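Local coordinates for protein uronate isomerase (PDB 2Q01) that catalyses the interconversion of D-glucuronate and D-fructuronate, and of galacturonate and tagaturonate, in pentose and glucuronate metabolism, at residues B[155-160]-B[185-190]; B[207-212]-B[324-329]; B[216-219]-B[224-227]; B[307-312]-B[385-390]; B[403-408]-B[446-451]. One frame throughout, in Å; residues are numbered along the deposited sequence.

Contact 1. Residues B[155-160]-B[185-190]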
# COMPACT_ATOMS: atom_id res chain seq x y z
N ARG B 155 42.97 4.97 4.92
CA ARG B 155 42.78 5.92 6.00
C ARG B 155 41.48 6.66 5.71
O ARG B 155 41.20 6.93 4.54
CB ARG B 155 43.95 6.91 6.08
CG ARG B 155 45.32 6.28 6.30
CD ARG B 155 45.40 5.58 7.65
NE ARG B 155 45.82 6.50 8.71
CZ ARG B 155 47.03 6.48 9.27
NH1 ARG B 155 47.93 5.60 8.89
NH2 ARG B 155 47.33 7.36 10.22
N PRO B 156 40.68 6.95 6.75
CA PRO B 156 39.40 7.67 6.61
C PRO B 156 39.41 8.89 5.69
O PRO B 156 38.53 9.00 4.83
CB PRO B 156 39.09 8.08 8.05
CG PRO B 156 39.68 6.97 8.87
CD PRO B 156 40.93 6.54 8.15
N ARG B 157 40.39 9.77 5.86
CA ARG B 157 40.54 10.96 5.01
C ARG B 157 40.87 10.61 3.56
O ARG B 157 40.36 11.24 2.64
CB ARG B 157 41.62 11.89 5.57
CG ARG B 157 41.25 12.63 6.83
CD ARG B 157 42.36 13.58 7.25
NE ARG B 157 42.03 14.30 8.47
CZ ARG B 157 42.86 15.10 9.12
NH1 ARG B 157 44.09 15.31 8.68
NH2 ARG B 157 42.45 15.71 10.23
N ALA B 158 41.73 9.61 3.38
CA ALA B 158 42.14 9.15 2.06
C ALA B 158 40.99 8.51 1.30
O ALA B 158 40.87 8.68 0.08
CB ALA B 158 43.31 8.18 2.17
N LEU B 159 40.14 7.79 2.03
CA LEU B 159 38.94 7.16 1.47
C LEU B 159 37.87 8.19 1.12
O LEU B 159 37.19 8.06 0.11
CB LEU B 159 38.38 6.14 2.45
CG LEU B 159 39.02 4.76 2.52
CD1 LEU B 159 38.60 4.04 3.80
CD2 LEU B 159 38.68 3.93 1.30
N PHE B 160 37.74 9.22 1.96
CA PHE B 160 36.83 10.35 1.74
C PHE B 160 37.12 11.03 0.40
O PHE B 160 36.20 11.41 -0.32
CB PHE B 160 36.99 11.35 2.89
CG PHE B 160 35.95 12.45 2.92
CD1 PHE B 160 34.83 12.33 3.73
CD2 PHE B 160 36.12 13.63 2.19
CE1 PHE B 160 33.89 13.34 3.80
CE2 PHE B 160 35.18 14.65 2.25
CZ PHE B 160 34.06 14.50 3.06
N ARG B 185 38.03 21.05 10.66
CA ARG B 185 38.15 22.34 10.00
C ARG B 185 39.56 22.91 10.13
O ARG B 185 40.13 23.42 9.17
CB ARG B 185 37.13 23.33 10.56
CG ARG B 185 35.74 22.74 10.77
CD ARG B 185 34.69 23.83 10.94
NE ARG B 185 34.67 24.37 12.30
CZ ARG B 185 34.10 23.76 13.33
NH1 ARG B 185 34.13 24.32 14.53
NH2 ARG B 185 33.50 22.59 13.16
N GLU B 186 40.11 22.81 11.34
CA GLU B 186 41.38 23.46 11.66
C GLU B 186 42.57 22.81 10.96
O GLU B 186 43.61 23.45 10.79
CB GLU B 186 41.60 23.48 13.17
CG GLU B 186 40.82 24.56 13.89
CD GLU B 186 41.21 24.66 15.35
OE1 GLU B 186 40.90 23.73 16.12
OE2 GLU B 186 41.83 25.68 15.71
N SER B 187 42.41 21.55 10.56
CA SER B 187 43.46 20.82 9.85
C SER B 187 43.58 21.30 8.41
O SER B 187 42.67 21.95 7.88
CB SER B 187 43.20 19.31 9.88
OG SER B 187 42.11 18.95 9.04
N GLY B 188 44.70 20.96 7.77
CA GLY B 188 44.96 21.34 6.38
C GLY B 188 44.09 20.62 5.36
O GLY B 188 43.89 21.12 4.25
N TRP B 189 43.59 19.45 5.75
CA TRP B 189 42.64 18.66 4.97
C TRP B 189 41.35 19.44 4.74
O TRP B 189 40.83 20.08 5.66
CB TRP B 189 42.34 17.37 5.72
CG TRP B 189 41.53 16.37 4.97
CD1 TRP B 189 41.90 15.68 3.85
CD2 TRP B 189 40.22 15.90 5.31
NE1 TRP B 189 40.90 14.82 3.46
CE2 TRP B 189 39.85 14.94 4.35
CE3 TRP B 189 39.32 16.20 6.35
CZ2 TRP B 189 38.62 14.27 4.38
CZ3 TRP B 189 38.09 15.53 6.38
CH2 TRP B 189 37.76 14.58 5.40
N GLY B 190 40.84 19.40 3.51
CA GLY B 190 39.73 20.27 3.10
C GLY B 190 38.38 19.60 2.98
O GLY B 190 37.48 20.12 2.31
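Arg157, in the first turn of helix 156-162, lays its side chain over one face of the Trp189 indole, which comes from the loop after helix 179-186. Its CG sits above the six-membered ring, 3.8 Å from the centroid and 15° off the normal, a CH-pi contact. CD follows toward the five-membered ring, 3.7 Å from Trp189 CG. With CG anti to its carbonyl carbon (chi1 -72°) and the chain extended to NE, the methylenes run along the indole and carry the guanidinium over Trp189 CB, nearly parallel to the ring. Arg157 NH2 comes within 3.5 Å of Ser187 OG, but the angle is too poor for a hydrogen bond. The polar ends bond to others instead: Arg157 NE to Phe49 O, and Ser187 OG to Ile184 O.

Three residues on, Phe160 offers its ring face to the edge of Trp189. This T-shaped pair has centroids 5.0 Å apart and planes at 70°, and its closest atoms are Phe160 CD2 and Trp189 CZ2 at 3.4 Å. Phe160 in turn packs on Ile165 and Leu168 of strand 165-169. A serine in place of Trp189 would probably leave the Arg157 methylenes and the Phe160 face without their aromatic partner, and Asp161 without its indole donor. Between the two segments the contact is CH-pi, edge-to-face and apolar packing, the arginine serving through its hydrocarbon stem; the bond from Trp189 NE1 to Asp161 OD1 adds one polar tie to the same helix.

Contact 2. Residues B[207-212]-B[324-329]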
# COMPACT_ATOMS: atom_id res chain seq x y z
N ASP B 207 12.49 9.01 27.10
CA ASP B 207 13.81 8.47 26.78
C ASP B 207 14.51 8.20 28.11
O ASP B 207 14.50 9.05 29.00
CB ASP B 207 14.61 9.49 25.96
CG ASP B 207 15.65 8.85 25.06
OD1 ASP B 207 16.35 7.91 25.50
OD2 ASP B 207 15.78 9.30 23.90
N GLU B 208 15.10 7.01 28.25
CA GLU B 208 15.71 6.60 29.52
C GLU B 208 17.00 7.36 29.83
O GLU B 208 17.34 7.55 31.00
CB GLU B 208 15.92 5.08 29.59
CG GLU B 208 17.07 4.51 28.74
CD GLU B 208 16.73 4.34 27.26
OE1 GLU B 208 15.53 4.38 26.90
OE2 GLU B 208 17.67 4.16 26.46
N ARG B 209 17.68 7.82 28.79
CA ARG B 209 18.95 8.52 28.93
C ARG B 209 18.78 10.05 28.91
O ARG B 209 19.75 10.79 28.74
CB ARG B 209 19.94 8.05 27.86
CG ARG B 209 19.44 8.22 26.44
CD ARG B 209 20.05 7.19 25.50
NE ARG B 209 19.32 7.14 24.23
CZ ARG B 209 19.58 7.91 23.17
NH1 ARG B 209 20.56 8.80 23.20
NH2 ARG B 209 18.84 7.78 22.08
N SER B 210 17.54 10.50 29.12
CA SER B 210 17.19 11.93 29.19
C SER B 210 17.73 12.72 30.40
O SER B 210 18.20 13.84 30.21
CB SER B 210 15.68 12.13 29.02
OG SER B 210 15.33 13.50 28.97
N PRO B 211 17.63 12.18 31.65
CA PRO B 211 18.21 12.92 32.79
C PRO B 211 19.72 13.22 32.70
O PRO B 211 20.14 14.31 33.10
CB PRO B 211 17.92 12.02 34.00
CG PRO B 211 17.63 10.69 33.43
CD PRO B 211 16.96 10.95 32.13
N ARG B 212 20.51 12.29 32.19
CA ARG B 212 21.93 12.55 31.94
C ARG B 212 22.12 13.50 30.76
O ARG B 212 23.02 14.32 30.77
CB ARG B 212 22.70 11.25 31.71
CG ARG B 212 24.20 11.38 31.94
CD ARG B 212 24.85 10.05 32.31
NE ARG B 212 24.36 9.53 33.60
CZ ARG B 212 24.94 8.55 34.29
NH1 ARG B 212 24.41 8.16 35.44
NH2 ARG B 212 26.05 7.97 33.85
N HIS B 324 21.92 -5.52 25.63
CA HIS B 324 22.77 -4.84 24.64
C HIS B 324 22.52 -3.34 24.50
O HIS B 324 23.46 -2.58 24.29
CB HIS B 324 22.64 -5.52 23.27
CG HIS B 324 23.29 -6.87 23.20
ND1 HIS B 324 22.74 -7.98 23.80
CD2 HIS B 324 24.43 -7.28 22.60
CE1 HIS B 324 23.52 -9.03 23.57
NE2 HIS B 324 24.55 -8.63 22.85
N GLY B 325 21.26 -2.93 24.58
CA GLY B 325 20.93 -1.50 24.54
C GLY B 325 20.27 -1.04 23.26
O GLY B 325 19.58 -1.82 22.59
N ARG B 326 20.48 0.23 22.93
CA ARG B 326 19.86 0.85 21.75
C ARG B 326 20.54 0.49 20.43
O ARG B 326 21.68 -0.00 20.42
CB ARG B 326 19.81 2.37 21.93
CG ARG B 326 18.49 2.87 22.51
CD ARG B 326 18.40 4.38 22.41
NE ARG B 326 17.07 4.84 22.01
CZ ARG B 326 16.07 5.12 22.85
NH1 ARG B 326 14.90 5.54 22.37
NH2 ARG B 326 16.24 5.00 24.16
N ASP B 327 19.83 0.73 19.33
CA ASP B 327 20.30 0.54 17.94
C ASP B 327 20.84 -0.86 17.61
O ASP B 327 21.85 -1.00 16.92
CB ASP B 327 21.34 1.61 17.56
CG ASP B 327 20.72 3.00 17.44
OD1 ASP B 327 21.25 3.93 18.07
OD2 ASP B 327 19.72 3.15 16.70
N LYS B 328 20.17 -1.89 18.11
CA LYS B 328 20.61 -3.27 17.90
C LYS B 328 19.73 -4.02 16.90
O LYS B 328 19.69 -5.25 16.89
CB LYS B 328 20.74 -4.02 19.24
CG LYS B 328 21.73 -3.40 20.23
CD LYS B 328 23.15 -3.31 19.67
CE LYS B 328 24.05 -2.49 20.58
NZ LYS B 328 25.34 -2.13 19.92
N GLY B 329 19.03 -3.27 16.06
CA GLY B 329 18.22 -3.84 14.99
C GLY B 329 16.85 -4.31 15.41
O GLY B 329 16.26 -5.17 14.77
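Arg326 sends one nitrogen into the carboxylate of Glu208. NH2 donates to Glu208 OE2 at 2.8 Å with an N-H...O angle of 130°, and weakly to OE1 of the same residue at 2.9 Å. The OE2 oxygen lies almost in the guanidinium plane and is approached on its syn side, though 21° out of the carboxylate plane. The carboxylate thus straddles a single nitrogen rather than pairing side by side with two. The Glu208 chain, folded at chi2 (-80°), turns back to meet it.

Asp207 adds charge from over the guanidinium face: its OD1 lies 3.2 Å from Arg326 NH2, well out of the plane, with no N-H aimed at it. The same oxygen is 3.3 Å from Arg209 NE, again an attraction of charges without a directed bond. Arg209 NH2 and Arg326 NE, both donors, approach to 3.4 Å. That closeness is probably made tolerable by the two acidic groups beside them.

In the backbone, the type I turn from Asp207 to Ser210 closes with a weak bond from Ser210 N to Asp207 O. Ser210 OG is satisfied by Ala201 O, and Arg326 also packs on Arg314 and Asn315. The arrangement is a four-residue salt-bridge network, with both acids and the N-cap Arg209 on the turn that starts helix 210-221, clasping the loop between helix 318-323 and strand 332-333.

Contact 3. Residues B[216-219]-B[224-227]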
# COMPACT_ATOMS: atom_id res chain seq x y z
N ARG B 216 24.20 17.25 30.95
CA ARG B 216 25.30 17.73 30.11
C ARG B 216 24.87 18.75 29.05
O ARG B 216 25.72 19.46 28.51
CB ARG B 216 26.14 16.58 29.52
CG ARG B 216 25.37 15.47 28.84
CD ARG B 216 26.21 14.20 28.76
NE ARG B 216 27.27 14.29 27.75
CZ ARG B 216 27.34 13.54 26.65
NH1 ARG B 216 26.43 12.61 26.41
NH2 ARG B 216 28.35 13.71 25.80
N PHE B 217 23.57 18.85 28.80
CA PHE B 217 22.98 19.94 28.00
C PHE B 217 23.17 21.29 28.72
O PHE B 217 23.42 22.31 28.08
CB PHE B 217 21.49 19.63 27.74
CG PHE B 217 20.74 20.66 26.90
CD1 PHE B 217 19.39 20.87 27.14
CD2 PHE B 217 21.35 21.36 25.86
CE1 PHE B 217 18.67 21.79 26.39
CE2 PHE B 217 20.64 22.29 25.11
CZ PHE B 217 19.29 22.50 25.37
N ALA B 218 23.08 21.27 30.05
CA ALA B 218 23.34 22.45 30.89
C ALA B 218 24.82 22.84 30.92
O ALA B 218 25.15 24.02 31.03
CB ALA B 218 22.84 22.20 32.30
N GLU B 219 25.71 21.84 30.82
CA GLU B 219 27.15 22.08 30.78
C GLU B 219 27.60 22.70 29.45
O GLU B 219 28.40 23.63 29.45
CB GLU B 219 27.93 20.78 31.03
CG GLU B 219 27.70 20.16 32.40
CD GLU B 219 28.19 18.72 32.49
OE1 GLU B 219 28.71 18.18 31.48
OE2 GLU B 219 28.05 18.11 33.58
N ASP B 224 20.35 27.56 32.67
CA ASP B 224 19.40 26.87 33.55
C ASP B 224 18.42 26.12 32.66
O ASP B 224 17.43 26.67 32.16
CB ASP B 224 18.69 27.83 34.51
CG ASP B 224 17.80 27.10 35.52
OD1 ASP B 224 18.01 25.90 35.77
OD2 ASP B 224 16.88 27.75 36.07
N VAL B 225 18.71 24.84 32.48
CA VAL B 225 18.05 23.99 31.51
C VAL B 225 16.71 23.42 32.01
O VAL B 225 15.85 23.02 31.22
CB VAL B 225 19.08 22.93 31.02
CG1 VAL B 225 18.57 21.52 31.11
CG2 VAL B 225 19.57 23.28 29.66
N TYR B 226 16.54 23.44 33.33
CA TYR B 226 15.32 22.95 33.97
C TYR B 226 14.31 24.08 34.22
O TYR B 226 13.43 23.97 35.07
CB TYR B 226 15.67 22.23 35.28
CG TYR B 226 16.73 21.15 35.14
CD1 TYR B 226 16.41 19.87 34.67
CD2 TYR B 226 18.06 21.41 35.47
CE1 TYR B 226 17.38 18.89 34.55
CE2 TYR B 226 19.04 20.43 35.35
CZ TYR B 226 18.70 19.17 34.88
OH TYR B 226 19.67 18.21 34.76
N SER B 227 14.45 25.17 33.47
CA SER B 227 13.50 26.29 33.49
C SER B 227 13.26 26.74 32.05
O SER B 227 14.20 26.82 31.26
CB SER B 227 14.04 27.45 34.34
OG SER B 227 13.39 28.66 34.04
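The helix-loop-helix connection between helices 210-221 and 228-244 is closed by Val225, a loop residue that packs back on Phe217 and Ala218 of the helix just left. Val225 CG2 rests over one face of the Phe217 ring, 3.5 Å from CD1 of that ring and 3.7 Å from its CE1, so the methyl lies toward one side of the phenyl rather than above its middle. Phe217 reaches it with CG anti to the backbone N (chi1 -179°), which swings the ring beside its own carbonyl carbon. Next to this, Ala218 CB meets Val225 CB at 4.0 Å. With only a methyl on the helix side, the backbones can draw close: Ala218 CA and Val225 CA are 5.5 Å apart.

The second methyl of the valine is also covered: Val225 CG1 lies over the centre of the ring of Tyr226, the next residue, 4.2 Å above its plane. No polar bond crosses between the segments. Around them, Val225 touches Phe214 of the first helix and Ala234 of the second, and the Phe217 ring meets that of His235. Ser230 OG bonds to the carbonyl oxygens of Asp224 and Ser227, tying the type I turn from Asp224 to Ser227 to the second helix. The arrangement is that of a helix-loop-helix connection whose type I turn places a buried valine between the two helices it joins.

Contact 4. Residues B[307-312]-B[385-390]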
# COMPACT_ATOMS: atom_id res chain seq x y z
N GLN B 307 14.32 18.35 9.50
CA GLN B 307 13.95 17.01 9.06
C GLN B 307 13.13 16.27 10.11
O GLN B 307 13.57 16.09 11.24
CB GLN B 307 15.18 16.18 8.71
CG GLN B 307 16.15 16.85 7.76
CD GLN B 307 17.42 16.04 7.60
OE1 GLN B 307 18.41 16.26 8.31
NE2 GLN B 307 17.41 15.09 6.67
N ILE B 308 11.94 15.82 9.73
CA ILE B 308 11.13 14.98 10.61
C ILE B 308 11.19 13.51 10.16
O ILE B 308 10.78 13.17 9.05
CB ILE B 308 9.68 15.51 10.74
CG1 ILE B 308 9.69 16.97 11.20
CG2 ILE B 308 8.87 14.63 11.71
CD1 ILE B 308 8.36 17.68 11.06
N HIS B 309 11.72 12.68 11.05
CA HIS B 309 11.84 11.23 10.88
C HIS B 309 10.93 10.48 11.87
O HIS B 309 11.43 9.92 12.85
CB HIS B 309 13.28 10.80 11.16
CG HIS B 309 14.22 11.01 10.02
ND1 HIS B 309 15.08 12.08 9.95
CD2 HIS B 309 14.46 10.27 8.92
CE1 HIS B 309 15.80 12.00 8.85
NE2 HIS B 309 15.45 10.91 8.20
N PRO B 310 9.61 10.45 11.62
CA PRO B 310 8.77 9.83 12.64
C PRO B 310 8.42 8.36 12.40
O PRO B 310 8.61 7.84 11.29
CB PRO B 310 7.50 10.68 12.58
CG PRO B 310 7.41 11.11 11.13
CD PRO B 310 8.79 10.97 10.51
N GLY B 311 7.90 7.71 13.44
CA GLY B 311 7.17 6.46 13.28
C GLY B 311 7.92 5.18 13.56
O GLY B 311 7.53 4.11 13.09
N SER B 312 8.99 5.28 14.34
CA SER B 312 9.75 4.10 14.72
C SER B 312 9.43 3.66 16.15
O SER B 312 9.56 4.45 17.09
CB SER B 312 11.25 4.36 14.54
OG SER B 312 11.99 3.19 14.81
N PRO B 385 13.81 11.09 0.80
CA PRO B 385 13.80 9.81 0.10
C PRO B 385 13.27 8.68 0.99
O PRO B 385 13.12 8.87 2.20
CB PRO B 385 15.27 9.57 -0.22
CG PRO B 385 16.02 10.36 0.78
CD PRO B 385 15.19 11.58 1.01
N SER B 386 12.99 7.54 0.37
CA SER B 386 12.59 6.36 1.12
C SER B 386 13.67 5.99 2.13
O SER B 386 14.87 6.02 1.82
CB SER B 386 12.28 5.20 0.17
OG SER B 386 13.33 5.01 -0.76
N TRP B 387 13.24 5.68 3.35
CA TRP B 387 14.12 5.64 4.49
C TRP B 387 14.19 4.24 5.12
O TRP B 387 13.20 3.50 5.11
CB TRP B 387 13.67 6.74 5.48
CG TRP B 387 14.25 6.72 6.88
CD1 TRP B 387 15.55 6.51 7.24
CD2 TRP B 387 13.53 6.96 8.10
NE1 TRP B 387 15.68 6.57 8.60
CE2 TRP B 387 14.46 6.85 9.16
CE3 TRP B 387 12.19 7.26 8.40
CZ2 TRP B 387 14.09 7.02 10.50
CZ3 TRP B 387 11.82 7.42 9.73
CH2 TRP B 387 12.77 7.29 10.76
N TRP B 388 15.38 3.88 5.59
CA TRP B 388 15.63 2.69 6.42
C TRP B 388 15.41 1.37 5.67
O TRP B 388 16.26 0.95 4.89
CB TRP B 388 14.77 2.72 7.69
CG TRP B 388 15.34 2.04 8.88
CD1 TRP B 388 16.06 0.87 8.92
CD2 TRP B 388 15.20 2.46 10.24
NE1 TRP B 388 16.39 0.56 10.21
CE2 TRP B 388 15.87 1.51 11.04
CE3 TRP B 388 14.57 3.55 10.86
CZ2 TRP B 388 15.94 1.63 12.44
CZ3 TRP B 388 14.64 3.67 12.23
CH2 TRP B 388 15.32 2.71 13.01
N PHE B 389 14.27 0.74 5.93
CA PHE B 389 13.91 -0.53 5.31
C PHE B 389 13.50 -0.34 3.85
O PHE B 389 13.57 -1.28 3.05
CB PHE B 389 12.76 -1.19 6.09
CG PHE B 389 13.07 -1.44 7.54
CD1 PHE B 389 12.62 -0.56 8.52
CD2 PHE B 389 13.82 -2.54 7.92
CE1 PHE B 389 12.91 -0.79 9.86
CE2 PHE B 389 14.12 -2.78 9.26
CZ PHE B 389 13.66 -1.91 10.23
N HIS B 390 13.08 0.88 3.53
CA HIS B 390 12.62 1.22 2.19
C HIS B 390 13.72 1.90 1.37
O HIS B 390 13.51 2.28 0.22
CB HIS B 390 11.37 2.09 2.27
CG HIS B 390 10.38 1.63 3.29
ND1 HIS B 390 9.73 0.42 3.21
CD2 HIS B 390 9.92 2.22 4.42
CE1 HIS B 390 8.92 0.28 4.24
NE2 HIS B 390 9.02 1.36 4.99
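The Trp387 indole is covered on both faces. On one, His309 CD2 stands over the middle of the ring system, 3.4 Å above its plane; on the other, Trp388 CE3 lies nearer the rim. At the edge, close to the ring plane, Pro310 O approaches Trp387 CZ3 at 3.6 Å. The imidazole comes edge first, a T-shaped pair with His309 and Trp387 six-membered centroids 4.5 Å apart and planes at 66°. His309 CB adds a contact of 3.6 Å to Trp387 CH2. His309 ND1 is bonded to Asp251 OD1, which holds the ring's rotation; Phe360 and His41 stack on the same imidazole.

Farther along, Ser312 OG lies 3.7 Å from Trp388 CZ3. This hydroxyl is buried without a polar partner in the model. Phe389 packs against Trp388 in turn. A leucine in place of Trp387 would probably leave the His309 edge without an aromatic face, open a gap beneath Trp388, and cost Asp418 its weak bond from the indole NE1.

The first segment leaves strand 305-308, which runs between parallel strands 249-252 and 357-359. The second lies between strand 381-383 and helix 393-407, with Ser386 against Met396 and Phe399 of that helix. The contact therefore joins loops at the C-terminal ends of strands in the barrel, near the centre of the chain, and Phe389 of the same loop packs on Thr406 of the second subunit.

Contact 5. Residues B[403-408]-B[446-451]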
# COMPACT_ATOMS: atom_id res chain seq x y z
N VAL B 403 4.90 9.11 -5.40
CA VAL B 403 5.09 10.48 -4.94
C VAL B 403 5.12 11.51 -6.09
O VAL B 403 4.64 12.64 -5.93
CB VAL B 403 6.36 10.54 -4.05
CG1 VAL B 403 7.15 11.84 -4.20
CG2 VAL B 403 6.00 10.25 -2.61
N THR B 404 5.66 11.10 -7.24
CA THR B 404 5.94 12.00 -8.36
C THR B 404 4.71 12.71 -8.93
O THR B 404 4.74 13.91 -9.20
CB THR B 404 6.65 11.23 -9.50
OG1 THR B 404 7.85 10.65 -8.99
CG2 THR B 404 7.00 12.15 -10.66
N GLU B 405 3.62 11.97 -9.09
CA GLU B 405 2.43 12.50 -9.75
C GLU B 405 1.75 13.69 -9.06
O GLU B 405 1.18 14.55 -9.72
CB GLU B 405 1.47 11.37 -10.09
CG GLU B 405 2.06 10.45 -11.16
CD GLU B 405 1.32 9.15 -11.33
OE1 GLU B 405 0.90 8.56 -10.31
OE2 GLU B 405 1.15 8.72 -12.50
N THR B 406 1.83 13.74 -7.73
CA THR B 406 1.28 14.86 -6.97
C THR B 406 2.34 15.88 -6.53
O THR B 406 2.16 17.08 -6.70
CB THR B 406 0.48 14.36 -5.76
OG1 THR B 406 -0.49 13.40 -6.19
CG2 THR B 406 -0.23 15.51 -5.09
N ALA B 407 3.46 15.40 -5.99
CA ALA B 407 4.52 16.28 -5.51
C ALA B 407 5.44 16.78 -6.62
O ALA B 407 6.03 17.85 -6.52
CB ALA B 407 5.32 15.60 -4.40
N GLY B 408 5.57 16.01 -7.69
CA GLY B 408 6.56 16.30 -8.72
C GLY B 408 7.93 15.89 -8.24
O GLY B 408 8.05 15.17 -7.24
N GLU B 446 8.00 5.14 -22.25
CA GLU B 446 6.54 5.20 -22.37
C GLU B 446 6.06 6.59 -22.79
O GLU B 446 4.86 6.86 -22.82
CB GLU B 446 5.87 4.77 -21.06
CG GLU B 446 6.17 3.34 -20.63
CD GLU B 446 5.31 2.88 -19.45
OE1 GLU B 446 5.44 1.71 -19.04
OE2 GLU B 446 4.51 3.69 -18.93
N HIS B 447 7.02 7.47 -23.12
CA HIS B 447 6.76 8.82 -23.67
C HIS B 447 5.95 9.71 -22.73
O HIS B 447 5.13 10.53 -23.16
CB HIS B 447 6.12 8.74 -25.07
CG HIS B 447 6.65 7.62 -25.92
ND1 HIS B 447 7.92 7.62 -26.44
CD2 HIS B 447 6.07 6.47 -26.32
CE1 HIS B 447 8.10 6.51 -27.14
NE2 HIS B 447 7.00 5.79 -27.07
N ARG B 448 6.19 9.53 -21.43
CA ARG B 448 5.55 10.31 -20.38
C ARG B 448 6.44 11.50 -20.06
O ARG B 448 6.03 12.42 -19.35
CB ARG B 448 5.35 9.46 -19.13
CG ARG B 448 4.54 8.20 -19.37
CD ARG B 448 3.77 7.83 -18.14
NE ARG B 448 4.49 6.93 -17.25
CZ ARG B 448 4.14 6.70 -15.99
NH1 ARG B 448 3.09 7.32 -15.46
NH2 ARG B 448 4.85 5.86 -15.26
N MET B 449 7.66 11.45 -20.57
CA MET B 449 8.58 12.58 -20.51
C MET B 449 9.56 12.55 -21.68
O MET B 449 9.87 11.48 -22.23
CB MET B 449 9.27 12.64 -19.14
CG MET B 449 10.73 12.28 -19.06
SD MET B 449 11.35 12.38 -17.36
CE MET B 449 10.11 13.41 -16.57
N ASP B 450 10.01 13.73 -22.09
CA ASP B 450 10.98 13.86 -23.15
C ASP B 450 12.37 13.59 -22.59
O ASP B 450 12.63 13.83 -21.41
CB ASP B 450 10.90 15.26 -23.76
CG ASP B 450 9.63 15.47 -24.58
OD1 ASP B 450 9.06 14.48 -25.09
OD2 ASP B 450 9.19 16.63 -24.72
N LEU B 451 13.27 13.09 -23.43
CA LEU B 451 14.63 12.78 -23.01
C LEU B 451 15.31 14.02 -22.42
O LEU B 451 16.00 13.94 -21.40
CB LEU B 451 15.45 12.24 -24.18
CG LEU B 451 16.27 10.97 -23.90
CD1 LEU B 451 17.22 10.68 -25.05
CD2 LEU B 451 17.03 11.10 -22.59
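A single long ion pair, Glu405 with Arg448, is all that joins these two segments within the chain, and both of its groups find stronger partners on another subunit. Glu405 OE2 stands 3.8 Å from Arg448 NH1, near the guanidinium plane at its edge but too far for a hydrogen bond. The carboxylate is turned almost at right angles to the guanidinium, the planes being 81° apart. The nearest CA atoms, those of Glu405 and Arg448, are 11.3 Å apart, so two long side chains span the distance; a bend at chi3 (-91°) turns the end of Arg448.

The third subunit fills in the rest. Arg448 NH2 forms a salt bridge with Glu394 OE1 of that subunit, while Glu405 OE1 bonds to its Ser392 OG and Glu405 OE2 to its Glu394 N. Within its own segment, Arg448 NE has a further long, purely ionic partner in Glu446 OE2 at 3.6 Å, and Arg442 brings a like charge close to NH2. The acids around it would be expected to balance this concentration of positive charge.

Arg448 is presented by the end of helix 425-445, where His447, with positive phi, is the C-prime residue of a Schellman motif: Arg448 N bonds to Met443 O, and His447 N to Val444 O. Asp450 OD2 pairs with Arg5 of the third subunit as well. A helix terminus and a neighbouring helix thus share a salt-bridge network that belongs to a subunit interface.

Overall arrangement
Contact 1 is complete before the others begin and lies apart, its centre about 30 Å from that of contact 4. Contacts 2 and 3 share helix 210-221 and touch between Pro211 and Tyr226; contact 3 falls wholly within the span bridged by contact 2. The segments of contacts 2 and 4 alternate along the chain, with centres about 19 Å apart. Contact 4, about 9 Å from the chain centre, is the innermost, by the four-stranded parallel sheet. Contact 5, last in sequence, is about 50 Å from contact 3, centre to centre, across the molecule. Together they run from the C-terminal ends of the barrel strands out to peripheral helices and a subunit interface.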